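Long-range contacts in CurF (PDB 5DP2), which probably forms the cyclopropane ring of curacin A, as an NADP-binding enoyl reductase domain turned to cyclopropanation within a polyketide synthase: residues S93-W98 / C119-L124; G183-A188 / G202-M207; T190-I195 / V206-T211. All blocks are in the same frame, centred on the assembly; numbering follows the deposited sequence.

Interaction 1: S93-W98 / C119-L124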
# COMPACT_ATOMS: atom_id res chain seq x y z
N SER A 93 2.09 -31.90 0.17
CA SER A 93 1.99 -33.07 -0.67
C SER A 93 0.85 -33.05 -1.65
O SER A 93 0.97 -33.66 -2.72
CB SER A 93 1.82 -34.31 0.23
OG SER A 93 0.63 -34.27 0.98
N ASP A 94 -0.26 -32.40 -1.29
CA ASP A 94 -1.47 -32.47 -2.08
C ASP A 94 -1.67 -31.21 -2.95
O ASP A 94 -2.72 -31.06 -3.59
CB ASP A 94 -2.71 -32.72 -1.21
CG ASP A 94 -2.74 -34.09 -0.47
OD1 ASP A 94 -1.69 -34.75 -0.30
OD2 ASP A 94 -3.85 -34.45 -0.02
N VAL A 95 -0.68 -30.32 -3.01
CA VAL A 95 -0.77 -29.09 -3.77
C VAL A 95 -0.22 -29.30 -5.16
O VAL A 95 0.90 -29.78 -5.32
CB VAL A 95 0.01 -27.95 -3.10
CG1 VAL A 95 0.10 -26.72 -4.00
CG2 VAL A 95 -0.59 -27.61 -1.76
N SER A 96 -1.02 -28.88 -6.13
CA SER A 96 -0.69 -28.90 -7.55
C SER A 96 -0.40 -27.52 -8.17
O SER A 96 0.25 -27.45 -9.21
CB SER A 96 -1.85 -29.53 -8.35
OG SER A 96 -3.09 -28.87 -8.07
N GLN A 97 -0.90 -26.46 -7.54
CA GLN A 97 -0.89 -25.12 -8.14
C GLN A 97 0.50 -24.49 -8.25
O GLN A 97 0.75 -23.65 -9.10
CB GLN A 97 -1.82 -24.17 -7.35
CG GLN A 97 -1.95 -22.77 -7.95
CD GLN A 97 -2.94 -21.87 -7.23
OE1 GLN A 97 -3.69 -22.31 -6.36
NE2 GLN A 97 -2.93 -20.58 -7.59
N TRP A 98 1.38 -24.87 -7.33
CA TRP A 98 2.72 -24.30 -7.23
C TRP A 98 3.72 -25.42 -7.09
O TRP A 98 3.39 -26.51 -6.60
CB TRP A 98 2.81 -23.37 -6.00
CG TRP A 98 1.84 -22.23 -6.05
CD1 TRP A 98 0.73 -22.07 -5.29
CD2 TRP A 98 1.91 -21.08 -6.90
NE1 TRP A 98 0.07 -20.93 -5.64
CE2 TRP A 98 0.79 -20.29 -6.62
CE3 TRP A 98 2.81 -20.65 -7.87
CZ2 TRP A 98 0.53 -19.10 -7.28
CZ3 TRP A 98 2.55 -19.45 -8.53
CH2 TRP A 98 1.43 -18.70 -8.23
N CYS A 119 1.82 -20.59 3.78
CA CYS A 119 0.50 -20.07 3.49
C CYS A 119 -0.25 -21.00 2.56
O CYS A 119 0.21 -22.06 2.22
CB CYS A 119 0.60 -18.67 2.92
SG CYS A 119 1.47 -18.54 1.38
N SER A 120 -1.45 -20.58 2.18
CA SER A 120 -2.27 -21.32 1.24
C SER A 120 -1.86 -21.02 -0.21
O SER A 120 -1.44 -19.89 -0.51
CB SER A 120 -3.73 -20.92 1.42
OG SER A 120 -4.49 -21.16 0.27
N PRO A 121 -2.08 -21.96 -1.13
CA PRO A 121 -1.83 -21.64 -2.54
C PRO A 121 -2.61 -20.44 -3.05
O PRO A 121 -2.13 -19.77 -3.95
CB PRO A 121 -2.26 -22.92 -3.29
CG PRO A 121 -2.47 -23.93 -2.30
CD PRO A 121 -2.47 -23.37 -0.93
N ASP A 122 -3.81 -20.20 -2.53
CA ASP A 122 -4.65 -19.08 -2.96
C ASP A 122 -4.18 -17.73 -2.43
O ASP A 122 -4.76 -16.69 -2.76
CB ASP A 122 -6.10 -19.30 -2.56
CG ASP A 122 -6.75 -20.48 -3.26
OD1 ASP A 122 -6.27 -20.94 -4.33
OD2 ASP A 122 -7.78 -20.96 -2.74
N ASP A 123 -3.13 -17.72 -1.63
CA ASP A 123 -2.54 -16.49 -1.10
C ASP A 123 -1.34 -16.01 -1.91
O ASP A 123 -0.66 -15.08 -1.48
CB ASP A 123 -1.99 -16.71 0.34
CG ASP A 123 -3.01 -17.09 1.36
OD1 ASP A 123 -4.01 -16.42 1.34
OD2 ASP A 123 -2.75 -17.99 2.20
N LEU A 124 -1.05 -16.68 -3.03
CA LEU A 124 0.13 -16.39 -3.83
C LEU A 124 -0.29 -15.99 -5.25
O LEU A 124 -1.29 -16.51 -5.79
CB LEU A 124 1.02 -17.64 -3.91
CG LEU A 124 1.54 -18.12 -2.56
CD1 LEU A 124 2.36 -19.40 -2.77
CD2 LEU A 124 2.34 -17.05 -1.85
O HOH W 1 -3.43 -18.17 -6.41
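W98 and P121 share the one direct hydrogen bond between these two loops. W98 NE1 donates to P121 O at 3.0 Å with an N-H...O angle of 160°, and the oxygen sits at the ring edge, close to its plane, where an indole N-H points. A water adds an indirect link: it accepts from Q97 NE2 at 2.7 Å and lies within bonding distance of P121 O and L124 O, although its protons may not serve every acceptor in reach.

Most of the nonpolar contacts involve the indole of W98. L124 CD1 rests over the five-membered ring of W98, 4.1 Å from its centroid, in a CH-pi contact, while L124 CB meets W98 CZ2 at 3.7 Å. Q97 CG covers the opposite face; with that carbon anti to the backbone N (chi1 -176°) and the chain extended, the amide reaches P121, Q97 OE1 lying 3.4 Å from P121 CB. P121 CB also touches W98 CD1. Apart from the indole, V95 CG1 and CG2 each lie 4.2 Å from P121 CG.

Within 119-124, the S120 N to D123 OD2 bond and the backbone bond D123 N to S120 O accompany the short 3-10 segment 121-123, whose first position suits proline, which has no N-H to satisfy. W98 and L124 also pack on V39 and V104, strand residues of the GroES-like part, and D123 pairs with K289.

Tryptophan suits this place because one residue offers both a directed donor and a broad nonpolar surface: the N-H bond fixes how the indole is turned, and the leucine and glutamine carbons hold it from both faces.

Interaction 2: G183-A188 / G202-M207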
# COMPACT_ATOMS: atom_id res chain seq x y z
N GLY A 183 -5.84 8.11 -18.47
CA GLY A 183 -6.04 9.29 -19.28
C GLY A 183 -6.58 10.49 -18.52
O GLY A 183 -7.10 11.42 -19.13
N SER A 184 -6.40 10.51 -17.20
CA SER A 184 -6.89 11.61 -16.40
C SER A 184 -5.78 12.66 -16.20
O SER A 184 -4.60 12.40 -16.44
CB SER A 184 -7.52 11.12 -15.12
OG SER A 184 -6.60 10.59 -14.26
N GLU A 185 -6.22 13.87 -15.79
CA GLU A 185 -5.34 15.01 -15.51
C GLU A 185 -5.01 15.02 -14.01
O GLU A 185 -5.89 15.25 -13.17
CB GLU A 185 -6.00 16.32 -15.90
CG GLU A 185 -5.02 17.46 -15.75
CD GLU A 185 -5.57 18.82 -16.11
OE1 GLU A 185 -6.82 18.97 -16.23
OE2 GLU A 185 -4.76 19.76 -16.23
N VAL A 186 -3.75 14.75 -13.68
CA VAL A 186 -3.31 14.65 -12.30
C VAL A 186 -2.95 16.03 -11.72
O VAL A 186 -2.15 16.77 -12.31
CB VAL A 186 -2.10 13.69 -12.16
CG1 VAL A 186 -1.48 13.76 -10.78
CG2 VAL A 186 -2.54 12.27 -12.47
N PHE A 187 -3.49 16.29 -10.55
CA PHE A 187 -3.08 17.38 -9.68
C PHE A 187 -2.48 16.69 -8.45
O PHE A 187 -3.12 15.83 -7.87
CB PHE A 187 -4.29 18.23 -9.27
CG PHE A 187 -4.94 18.98 -10.39
CD1 PHE A 187 -5.67 18.33 -11.39
CD2 PHE A 187 -4.87 20.35 -10.46
CE1 PHE A 187 -6.26 19.01 -12.41
CE2 PHE A 187 -5.47 21.04 -11.49
CZ PHE A 187 -6.17 20.38 -12.47
N ALA A 188 -1.25 16.98 -8.11
CA ALA A 188 -0.56 16.27 -7.02
C ALA A 188 -0.21 17.21 -5.90
O ALA A 188 0.07 18.39 -6.12
CB ALA A 188 0.70 15.63 -7.56
N GLY A 202 7.11 14.38 -14.47
CA GLY A 202 6.21 14.79 -15.55
C GLY A 202 4.86 15.32 -15.11
O GLY A 202 4.00 15.59 -15.96
N ILE A 203 4.64 15.51 -13.80
CA ILE A 203 3.38 16.07 -13.35
C ILE A 203 3.42 17.59 -13.48
O ILE A 203 4.31 18.25 -12.96
CB ILE A 203 3.07 15.65 -11.88
CG1 ILE A 203 3.23 14.12 -11.68
CG2 ILE A 203 1.67 16.10 -11.48
CD1 ILE A 203 3.09 13.67 -10.24
N LYS A 204 2.45 18.14 -14.19
CA LYS A 204 2.36 19.57 -14.44
C LYS A 204 2.01 20.36 -13.16
O LYS A 204 2.67 21.35 -12.80
CB LYS A 204 1.31 19.79 -15.54
CG LYS A 204 1.12 21.22 -16.04
CD LYS A 204 0.23 21.29 -17.29
CE LYS A 204 -1.24 21.35 -16.95
NZ LYS A 204 -2.15 21.17 -18.11
N HIS A 205 0.93 19.95 -12.49
CA HIS A 205 0.41 20.69 -11.34
C HIS A 205 0.79 19.97 -10.04
O HIS A 205 0.24 18.92 -9.73
CB HIS A 205 -1.12 20.82 -11.40
CG HIS A 205 -1.62 21.63 -12.56
ND1 HIS A 205 -1.14 22.89 -12.86
CD2 HIS A 205 -2.61 21.39 -13.44
CE1 HIS A 205 -1.81 23.38 -13.89
NE2 HIS A 205 -2.71 22.49 -14.25
N VAL A 206 1.73 20.55 -9.30
CA VAL A 206 2.24 19.98 -8.06
C VAL A 206 2.23 21.09 -7.01
O VAL A 206 2.78 22.17 -7.24
CB VAL A 206 3.65 19.38 -8.20
CG1 VAL A 206 4.02 18.67 -6.90
CG2 VAL A 206 3.76 18.43 -9.38
N MET A 207 1.59 20.82 -5.87
CA MET A 207 1.33 21.80 -4.82
C MET A 207 1.80 21.25 -3.48
O MET A 207 1.97 20.04 -3.32
CB MET A 207 -0.20 22.09 -4.73
CG MET A 207 -0.76 22.75 -5.97
SD MET A 207 -2.54 22.58 -6.12
CE MET A 207 -2.57 20.89 -6.69
O HOH W 2 -4.49 22.94 -16.23
O HOH W 3 -4.80 21.01 -18.77
O HOH W 4 -0.63 17.92 -14.02
O HOH W 5 -0.28 16.50 -14.62
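F187 and H205 take nearly the same first torsion, chi1 -66° for the phenylalanine, with CG anti to the carbonyl carbon in both, and from neighbouring strands the two rings project alongside one another. The planes are 22° apart but displaced, with little overlap: H205 CD2 comes over one face of the phenyl, 3.5 Å from F187 CE2. M207 CE lies at the edge of that phenyl, its flexible thioether chain bent at chi3 to bring the methyl near F187 CB.

E185 is extended throughout and K204, in the modelled conformer, one of two, bends at chi3, which lets E185 OE2 and K204 NZ meet at 3.5 Å in a rather long salt bridge. Two waters bridge the same charged groups. One donates to E185 OE2 and accepts from K204 NZ; another, in the plane of the H205 ring and 2.7 Å from H205 NE2, donates to E185 OE2.

On the sheet face away from the rings, I203 CG2 packs on V186 CG1 at 4.0 Å and reaches A188 CB. Small alanine leaves room for I203, which also packs on V176 and L198 of helices 170-181 and 195-200. The backbones bind through A188: A188 N donates to H205 O at 2.9 Å, almost straight at 172°, and A188 O accepts from M207 N at 2.9 Å.

G183 and G202 close the preceding helices in Schellman motifs; lacking a side chain, glycine takes positive phi readily, and at G202 a CB would jam against the preceding carbonyl. Helix 195-200 connects the parallel strands, a beta-alpha-beta crossover at the outer edge of the Rossmann-type sheet of the zinc-binding dehydrogenase family.

Interaction 3: T190-I195 / V206-T211. With NAP (NADP nicotinamide-adenine-dinucleotide phosphate), chain B.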
# COMPACT_ATOMS: atom_id res chain seq x y z
N THR A 190 2.52 17.25 -2.42
CA THR A 190 3.62 16.61 -1.71
C THR A 190 4.32 17.71 -0.88
O THR A 190 4.02 18.90 -0.99
CB THR A 190 4.60 15.92 -2.69
OG1 THR A 190 5.57 15.19 -1.97
CG2 THR A 190 5.32 16.91 -3.59
N SER A 191 5.26 17.29 -0.06
CA SER A 191 5.96 18.25 0.80
C SER A 191 6.86 19.15 -0.06
O SER A 191 7.33 18.74 -1.15
CB SER A 191 6.78 17.50 1.83
OG SER A 191 5.95 16.75 2.70
N PRO A 192 7.17 20.37 0.41
CA PRO A 192 7.89 21.34 -0.43
C PRO A 192 9.18 20.82 -1.09
O PRO A 192 9.44 21.15 -2.25
CB PRO A 192 8.14 22.50 0.53
CG PRO A 192 6.94 22.47 1.42
CD PRO A 192 6.66 21.02 1.64
N HIS A 193 9.99 20.04 -0.37
CA HIS A 193 11.25 19.61 -0.91
C HIS A 193 11.13 18.44 -1.90
O HIS A 193 12.13 18.07 -2.51
CB HIS A 193 12.27 19.27 0.19
CG HIS A 193 11.99 17.99 0.90
ND1 HIS A 193 10.97 17.86 1.82
CD2 HIS A 193 12.62 16.80 0.84
CE1 HIS A 193 11.00 16.63 2.29
NE2 HIS A 193 11.98 15.97 1.71
N LYS A 194 9.93 17.88 -2.04
CA LYS A 194 9.66 16.83 -3.02
C LYS A 194 8.93 17.33 -4.25
O LYS A 194 8.78 16.57 -5.22
CB LYS A 194 8.87 15.67 -2.37
CG LYS A 194 9.58 15.07 -1.16
CD LYS A 194 8.83 13.87 -0.60
CE LYS A 194 9.43 13.39 0.72
NZ LYS A 194 8.80 12.12 1.19
N ILE A 195 8.49 18.59 -4.25
CA ILE A 195 7.73 19.11 -5.40
C ILE A 195 8.52 19.00 -6.69
O ILE A 195 8.00 18.55 -7.71
CB ILE A 195 7.27 20.56 -5.12
CG1 ILE A 195 6.17 20.54 -4.03
CG2 ILE A 195 6.79 21.24 -6.40
CD1 ILE A 195 5.69 21.91 -3.57
N VAL A 206 1.73 20.55 -9.30
CA VAL A 206 2.24 19.98 -8.06
C VAL A 206 2.23 21.09 -7.01
O VAL A 206 2.78 22.17 -7.24
CB VAL A 206 3.65 19.38 -8.20
CG1 VAL A 206 4.02 18.67 -6.90
CG2 VAL A 206 3.76 18.43 -9.38
N MET A 207 1.59 20.82 -5.87
CA MET A 207 1.33 21.80 -4.82
C MET A 207 1.80 21.25 -3.48
O MET A 207 1.97 20.04 -3.32
CB MET A 207 -0.20 22.09 -4.73
CG MET A 207 -0.76 22.75 -5.97
SD MET A 207 -2.54 22.58 -6.12
CE MET A 207 -2.57 20.89 -6.69
N ASN A 208 1.95 22.14 -2.51
CA ASN A 208 2.33 21.75 -1.16
C ASN A 208 1.18 21.08 -0.44
O ASN A 208 0.07 21.64 -0.33
CB ASN A 208 2.73 23.05 -0.41
CG ASN A 208 3.19 22.82 1.01
OD1 ASN A 208 3.48 21.71 1.42
ND2 ASN A 208 3.29 23.90 1.78
N SER A 209 1.44 19.89 0.09
CA SER A 209 0.48 19.14 0.86
C SER A 209 0.44 19.47 2.36
O SER A 209 -0.45 19.00 3.06
CB SER A 209 0.84 17.67 0.80
OG SER A 209 2.14 17.53 1.36
N ARG A 210 1.44 20.23 2.84
CA ARG A 210 1.67 20.37 4.27
C ARG A 210 0.83 21.45 4.92
O ARG A 210 0.88 21.59 6.15
CB ARG A 210 3.16 20.57 4.55
CG ARG A 210 3.99 19.34 4.26
CD ARG A 210 4.05 18.44 5.47
NE ARG A 210 4.63 17.12 5.13
CZ ARG A 210 4.79 16.12 6.01
NH1 ARG A 210 4.46 16.29 7.29
NH2 ARG A 210 5.29 14.96 5.63
N THR A 211 0.05 22.18 4.13
CA THR A 211 -1.03 23.04 4.62
C THR A 211 -2.24 22.76 3.73
O THR A 211 -2.11 22.14 2.68
CB THR A 211 -0.70 24.55 4.54
OG1 THR A 211 -0.76 24.98 3.19
CG2 THR A 211 0.65 24.85 5.20
PA NAP B . 3.49 6.60 2.12
O1A NAP B . 4.70 6.13 1.40
O2A NAP B . 2.43 7.33 1.37
O5B NAP B . 4.00 7.47 3.36
C5B NAP B . 3.11 8.35 4.07
C4B NAP B . 2.82 9.62 3.31
O4B NAP B . 2.10 10.49 4.16
C3B NAP B . 4.04 10.35 2.83
O3B NAP B . 4.02 10.36 1.40
C2B NAP B . 3.92 11.77 3.41
O2B NAP B . 4.12 12.85 2.54
C1B NAP B . 2.47 11.84 3.84
N9A NAP B . 2.23 12.61 5.05
C8A NAP B . 2.33 12.16 6.35
N7A NAP B . 2.03 13.15 7.22
C5A NAP B . 1.74 14.23 6.48
C6A NAP B . 1.35 15.57 6.77
N6A NAP B . 1.20 15.97 8.05
N1A NAP B . 1.13 16.40 5.76
C2A NAP B . 1.28 15.97 4.50
N3A NAP B . 1.64 14.74 4.11
C4A NAP B . 1.88 13.90 5.09
O3 NAP B . 2.80 5.37 2.89
PN NAP B . 1.86 4.20 2.31
O1N NAP B . 2.24 2.95 3.01
O2N NAP B . 1.87 4.22 0.81
O5D NAP B . 0.47 4.64 2.86
C5D NAP B . -0.14 5.85 2.35
C4D NAP B . -1.29 6.29 3.29
O4D NAP B . -2.42 5.51 2.98
C3D NAP B . -1.03 6.05 4.78
O3D NAP B . -1.78 7.02 5.53
C2D NAP B . -1.55 4.65 5.00
O2D NAP B . -1.92 4.45 6.36
C1D NAP B . -2.72 4.61 4.05
N1N NAP B . -3.09 3.35 3.37
C2N NAP B . -4.36 2.89 3.46
C3N NAP B . -4.77 1.72 2.83
C7N NAP B . -6.18 1.25 2.96
O7N NAP B . -6.39 0.13 2.55
N7N NAP B . -7.10 2.09 3.51
C4N NAP B . -3.84 1.00 2.06
C5N NAP B . -2.55 1.50 1.98
C6N NAP B . -2.18 2.68 2.63
P2B NAP B . 5.55 13.34 2.02
O1X NAP B . 6.07 12.24 1.09
O2X NAP B . 5.22 14.62 1.30
O3X NAP B . 6.43 13.51 3.23
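T190 is gripped between M207 and S209 in parallel strand fashion, T190 N donating to M207 O and T190 O accepting from S209 N, both at 3.0 Å. The second bond reaches T190 O from well above the carbonyl plane, as the strand gives way to a turn.

S191 carries the polar contact. S191 OG donates to phosphate oxygen O2X of the NADP at 2.7 Å and, in the conformer given of the two modelled for R210, accepts from R210 NE at 2.8 Å, so one hydroxyl ties arginine to ligand; S191 N adds a 3.0 Å bond to the same O2X. In that conformer the R210 chain turns sharply at chi2 (-88°), which brings the guanidinium round with S191 OG and O3X near its plane and C6A of the adenine over one face. R210 NH2 donates to O3X at 3.0 Å. K194 comes from another direction, fully extended beyond CG, and K194 NZ donates to O1X at 2.7 Å; S331 O and H333 O also hold that ammonium.

This is the 2'-phosphate pocket of an NADP-binding Rossmann fold, set just past the end of strand 185-190, where basic and hydroxyl residues suit the extra phosphate that distinguishes NADP from NAD. Two cations around it should steady its negative charge. T190 OG1 bonds S168 OG, its contact with O2X being weak.

N208 OD1 accepts from R210 N in an Asx turn, which probably helps to set the arginine, and P192 CD lies 3.3 Å from N208 OD1. Farther from the ligand, I195 CG2 meets V206 CG1 at 3.8 Å, the two side chains antiparallel, packing the start of helix 195-200 on strand 205-208.

Overall arrangement
Interactions 2 and 3 belong to one beta-alpha-beta unit. Their centres are 13 Å apart, they share V206 and M207, and the register set by A188 in interaction 2 runs on into T190 in interaction 3. The strand pairing thus carries the backbone to the adenosine 2'-phosphate of NADP, which interaction 3 touches directly; the side chain of V206 is still about 9 Å from the cofactor. Interaction 1 stands apart in the GroES-like region, on the opposite side of the chain's centre: its centre lies 41 Å from that of interaction 2 and 44 Å from that of interaction 3, with nearest atoms about 28 and 29 Å away.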